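Local structure of methanol--corrinoid protein (Methanosarcina barkeri, 2I2X) at residues B[20-25]-B[90-95]; B[28-33]-B[81-86]. The protein carries a corrinoid prosthetic group that accepts the methyl group of methanol and passes it on to coenzyme M during methanogenesis. One frame throughout, in Å; residues are numbered along the deposited sequence.

Contact 1: B[20-25]-B[90-95]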
# COMPACT_ATOMS: atom_id res chain seq x y z
N LEU B 20 -14.89 8.54 -25.85
CA LEU B 20 -13.98 9.64 -26.17
C LEU B 20 -13.39 9.56 -27.55
O LEU B 20 -12.81 10.54 -28.02
CB LEU B 20 -12.82 9.70 -25.17
CG LEU B 20 -13.03 10.22 -23.76
CD1 LEU B 20 -11.67 10.65 -23.28
CD2 LEU B 20 -13.99 11.39 -23.69
N GLU B 21 -13.46 8.39 -28.19
CA GLU B 21 -12.86 8.24 -29.51
C GLU B 21 -13.62 9.11 -30.51
O GLU B 21 -14.83 8.98 -30.64
CB GLU B 21 -12.87 6.77 -29.94
CG GLU B 21 -12.15 6.45 -31.27
CD GLU B 21 -12.03 4.97 -31.53
OE1 GLU B 21 -13.04 4.24 -31.40
OE2 GLU B 21 -10.91 4.52 -31.88
N LYS B 22 -12.92 10.02 -31.18
CA LYS B 22 -13.47 10.79 -32.33
C LYS B 22 -14.01 9.86 -33.43
O LYS B 22 -13.63 8.70 -33.49
CB LYS B 22 -12.42 11.71 -32.95
CG LYS B 22 -11.93 12.86 -32.09
CD LYS B 22 -10.79 13.60 -32.86
CE LYS B 22 -10.22 14.84 -32.13
NZ LYS B 22 -9.63 14.49 -30.79
N ALA B 23 -14.89 10.39 -34.29
CA ALA B 23 -15.55 9.62 -35.37
C ALA B 23 -14.66 9.32 -36.59
O ALA B 23 -14.66 8.20 -37.11
CB ALA B 23 -16.83 10.30 -35.81
N LEU B 24 -13.90 10.31 -37.06
CA LEU B 24 -13.01 10.13 -38.21
C LEU B 24 -12.01 9.01 -37.96
O LEU B 24 -11.36 8.98 -36.91
CB LEU B 24 -12.23 11.41 -38.48
CG LEU B 24 -12.53 12.40 -39.62
CD1 LEU B 24 -14.01 12.72 -39.87
CD2 LEU B 24 -11.74 13.67 -39.34
N THR B 25 -11.87 8.10 -38.93
CA THR B 25 -10.77 7.14 -38.89
C THR B 25 -9.45 7.92 -38.89
O THR B 25 -9.42 9.09 -39.32
CB THR B 25 -10.79 6.13 -40.08
OG1 THR B 25 -10.56 6.82 -41.32
CG2 THR B 25 -12.10 5.37 -40.16
N GLU B 90 -3.37 14.65 -30.61
CA GLU B 90 -4.82 14.58 -30.51
C GLU B 90 -5.30 13.18 -30.13
O GLU B 90 -6.48 12.97 -29.90
CB GLU B 90 -5.47 15.00 -31.82
CG GLU B 90 -5.34 16.49 -32.12
CD GLU B 90 -5.92 16.86 -33.46
OE1 GLU B 90 -6.77 16.09 -33.97
OE2 GLU B 90 -5.53 17.93 -33.99
N GLY B 91 -4.36 12.24 -30.06
CA GLY B 91 -4.63 10.85 -29.71
C GLY B 91 -5.38 10.04 -30.75
O GLY B 91 -6.01 9.05 -30.39
N VAL B 92 -5.32 10.42 -32.03
CA VAL B 92 -6.01 9.63 -33.06
C VAL B 92 -5.13 8.50 -33.64
O VAL B 92 -5.65 7.54 -34.20
CB VAL B 92 -6.76 10.50 -34.16
CG1 VAL B 92 -7.03 11.94 -33.69
CG2 VAL B 92 -6.09 10.47 -35.51
N ILE B 93 -3.82 8.62 -33.52
CA ILE B 93 -2.94 7.49 -33.81
C ILE B 93 -2.12 7.26 -32.57
O ILE B 93 -2.15 8.10 -31.66
CB ILE B 93 -2.02 7.72 -35.02
CG1 ILE B 93 -1.28 9.05 -34.87
CG2 ILE B 93 -2.81 7.62 -36.34
CD1 ILE B 93 0.03 9.07 -35.60
N PHE B 94 -1.43 6.12 -32.50
CA PHE B 94 -0.68 5.69 -31.30
C PHE B 94 0.83 5.79 -31.52
O PHE B 94 1.26 6.04 -32.62
CB PHE B 94 -1.06 4.26 -30.91
CG PHE B 94 -2.29 4.14 -30.05
CD1 PHE B 94 -3.33 5.06 -30.13
CD2 PHE B 94 -2.43 3.06 -29.17
CE1 PHE B 94 -4.48 4.92 -29.33
CE2 PHE B 94 -3.57 2.92 -28.37
CZ PHE B 94 -4.60 3.85 -28.47
N LEU B 95 1.61 5.57 -30.47
CA LEU B 95 3.06 5.56 -30.57
C LEU B 95 3.58 4.71 -31.75
O LEU B 95 4.30 5.23 -32.61
CB LEU B 95 3.66 5.04 -29.27
CG LEU B 95 5.01 5.51 -28.75
CD1 LEU B 95 5.60 4.41 -27.86
CD2 LEU B 95 6.01 5.93 -29.80
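Lys-22 is the side chain of 20-25 that carries this sparse contact, meeting Glu-90 and Val-92. Its CG stands beside the backbone N and anti to the carbonyl carbon (chi1 -66°), and the chain then runs straight to CE before chi4 turns the ammonium aside. Midway along it, CD rests on the CG1 methyl of Val-92 at 4.2 Å, the two side chains crossing at about a right angle. Beyond the bend, NZ comes within 3.6 Å of the backbone O of Glu-90, a loose electrostatic approach. The carboxylate is likewise no tight partner: Lys-22 NZ lies 4.6 Å from Glu-90 OE1, beyond a salt bridge; OE2 of the same carboxylate has Arg-86 as its partner. Any pull between lysine and carboxylate is therefore probably weak and long-range. Around this pair, Glu-21 and the backbone O of Lys-22 bind Arg-416 of a neighbouring MtaB subunit, and the ring of Phe-94 stacks on Phe-417 of that chain. Gly-91, with positive phi, closes helix 72-89 in a Schellman motif. The arrangement is that of an interhelical turn in the N-terminal helical domain of a corrinoid protein, here met by the loop between helices 16-20 and 26-33.

Contact 2: B[28-33]-B[81-86]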
# COMPACT_ATOMS: atom_id res chain seq x y z
N GLU B 28 -8.98 9.22 -42.63
CA GLU B 28 -9.69 10.48 -42.95
C GLU B 28 -9.15 11.72 -42.25
O GLU B 28 -9.24 12.82 -42.78
CB GLU B 28 -11.17 10.37 -42.63
CG GLU B 28 -11.86 9.17 -43.22
CD GLU B 28 -13.21 8.91 -42.58
OE1 GLU B 28 -13.45 9.39 -41.44
OE2 GLU B 28 -14.02 8.21 -43.22
N ALA B 29 -8.63 11.55 -41.04
CA ALA B 29 -8.13 12.68 -40.24
C ALA B 29 -6.79 13.21 -40.77
O ALA B 29 -6.58 14.42 -40.78
CB ALA B 29 -8.03 12.29 -38.78
N ALA B 30 -5.90 12.30 -41.18
CA ALA B 30 -4.65 12.68 -41.87
C ALA B 30 -4.95 13.38 -43.21
O ALA B 30 -4.32 14.37 -43.54
CB ALA B 30 -3.76 11.46 -42.09
N GLU B 31 -5.92 12.83 -43.94
CA GLU B 31 -6.43 13.40 -45.18
C GLU B 31 -6.71 14.90 -45.07
O GLU B 31 -6.15 15.68 -45.82
CB GLU B 31 -7.69 12.63 -45.63
CG GLU B 31 -8.00 12.71 -47.12
CD GLU B 31 -6.82 12.35 -48.03
OE1 GLU B 31 -6.06 11.37 -47.76
OE2 GLU B 31 -6.65 13.06 -49.05
N GLU B 32 -7.55 15.29 -44.11
CA GLU B 32 -7.80 16.70 -43.80
C GLU B 32 -6.54 17.57 -43.62
O GLU B 32 -6.58 18.78 -43.86
CB GLU B 32 -8.66 16.82 -42.54
CG GLU B 32 -10.08 16.30 -42.64
CD GLU B 32 -10.92 16.74 -41.45
OE1 GLU B 32 -10.33 17.18 -40.44
OE2 GLU B 32 -12.18 16.65 -41.53
N LEU B 33 -5.43 16.97 -43.19
CA LEU B 33 -4.23 17.73 -42.81
C LEU B 33 -3.07 17.71 -43.83
O LEU B 33 -2.14 18.52 -43.73
CB LEU B 33 -3.74 17.31 -41.42
CG LEU B 33 -4.75 17.36 -40.28
CD1 LEU B 33 -4.11 16.77 -39.05
CD2 LEU B 33 -5.26 18.77 -40.01
N MET B 81 5.54 14.44 -41.33
CA MET B 81 5.81 14.14 -39.93
C MET B 81 5.01 15.02 -38.97
O MET B 81 4.61 14.57 -37.90
CB MET B 81 7.31 14.26 -39.65
CG MET B 81 7.78 13.52 -38.42
SD MET B 81 7.45 11.74 -38.49
CE MET B 81 7.94 11.26 -36.84
N GLY B 82 4.76 16.27 -39.35
CA GLY B 82 4.01 17.21 -38.51
C GLY B 82 2.53 16.88 -38.45
O GLY B 82 1.83 17.28 -37.51
N VAL B 83 2.04 16.18 -39.46
CA VAL B 83 0.69 15.64 -39.46
C VAL B 83 0.65 14.51 -38.43
O VAL B 83 -0.27 14.43 -37.62
CB VAL B 83 0.30 15.12 -40.86
CG1 VAL B 83 -1.04 14.41 -40.82
CG2 VAL B 83 0.28 16.26 -41.87
N VAL B 84 1.67 13.66 -38.47
CA VAL B 84 1.79 12.50 -37.62
C VAL B 84 1.83 12.89 -36.15
O VAL B 84 1.13 12.29 -35.33
CB VAL B 84 3.05 11.68 -38.02
CG1 VAL B 84 3.32 10.54 -37.06
CG2 VAL B 84 2.88 11.15 -39.43
N ILE B 85 2.61 13.91 -35.82
CA ILE B 85 2.71 14.42 -34.44
C ILE B 85 1.41 15.08 -33.95
O ILE B 85 1.05 14.96 -32.77
CB ILE B 85 3.88 15.42 -34.31
CG1 ILE B 85 5.19 14.71 -34.65
CG2 ILE B 85 3.96 16.05 -32.91
CD1 ILE B 85 6.07 15.57 -35.56
N ARG B 86 0.72 15.79 -34.84
CA ARG B 86 -0.54 16.44 -34.48
C ARG B 86 -1.57 15.37 -34.08
O ARG B 86 -2.21 15.45 -33.02
CB ARG B 86 -1.04 17.31 -35.63
CG ARG B 86 -2.49 17.77 -35.55
CD ARG B 86 -2.65 19.26 -35.24
NE ARG B 86 -3.95 19.75 -35.71
CZ ARG B 86 -4.14 20.42 -36.84
NH1 ARG B 86 -3.12 20.73 -37.64
NH2 ARG B 86 -5.36 20.80 -37.19
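Two helices of the N-terminal helical bundle, the domain that precedes the Rossmann-like cobalamin domain in this family, pack here: helix 26-33 against the later part of helix 72-89. Their local axes approach to 10.0 Å and run closer to antiparallel than parallel, at 131°. Leu-33 and Val-83 mark the nearest backbone approach. Val-83 points into the gap, and its first torsion (chi1 174°) spreads the two methyls over different partners. CG1 meets CB of Leu-33 at 4.0 Å and also reaches Ala-30, lying 4.1 Å from its CA; CG2 instead turns to the backbone of Leu-33, 3.8 Å from its O. The CB methyl of Ala-30 meets Val-83 CG1 at 4.2 Å.

Leu-33 does more, for its branched end continues past the valine to Arg-86. CD1 touches the aliphatic CG of Arg-86 at 4.0 Å. Both leucine methyls lie over one face of the guanidinium, CD1 above its centre and CD2 nearer but displaced toward NH2, 3.5 Å away. The leucine and arginine side chains cross at about a right angle. A bend at chi2 (109°) brings the arginine end round to this position, and NE makes a salt bridge with Glu-90 OE2, one turn further along. Leu-87 of the same helix adds to the apolar surface by touching Ala-29, Ala-30 and Leu-33.

The joint is thus held by apolar packing: buried Ala-30 and Val-83 face each other across the two helices, with exposed Arg-86 at the margin. Leucine covers the arginine's flat face while its charge is answered through NE by Glu-90, an arrangement consistent with a cation bordering an apolar seam.

Contact 2 is nested within the chain loop that contact 1 closes, and their centres lie 11 Å apart. Both join the N-terminal portion of the chain to helix 72-89 or the turn after it, but contact 1 sits on the surface, beside a neighbouring MtaB subunit, whereas contact 2 is partly buried and touched by no other chain. Accordingly, contact 1 relies on one long polar side chain and loose electrostatics, contact 2 on close apolar packing of two helices. They share the Arg-86/Glu-90 pair, one residue in each. Packing also bridges them: Leu-24 lies on Ala-29 and Glu-32, and Ile-93 on the backbone O of Val-84.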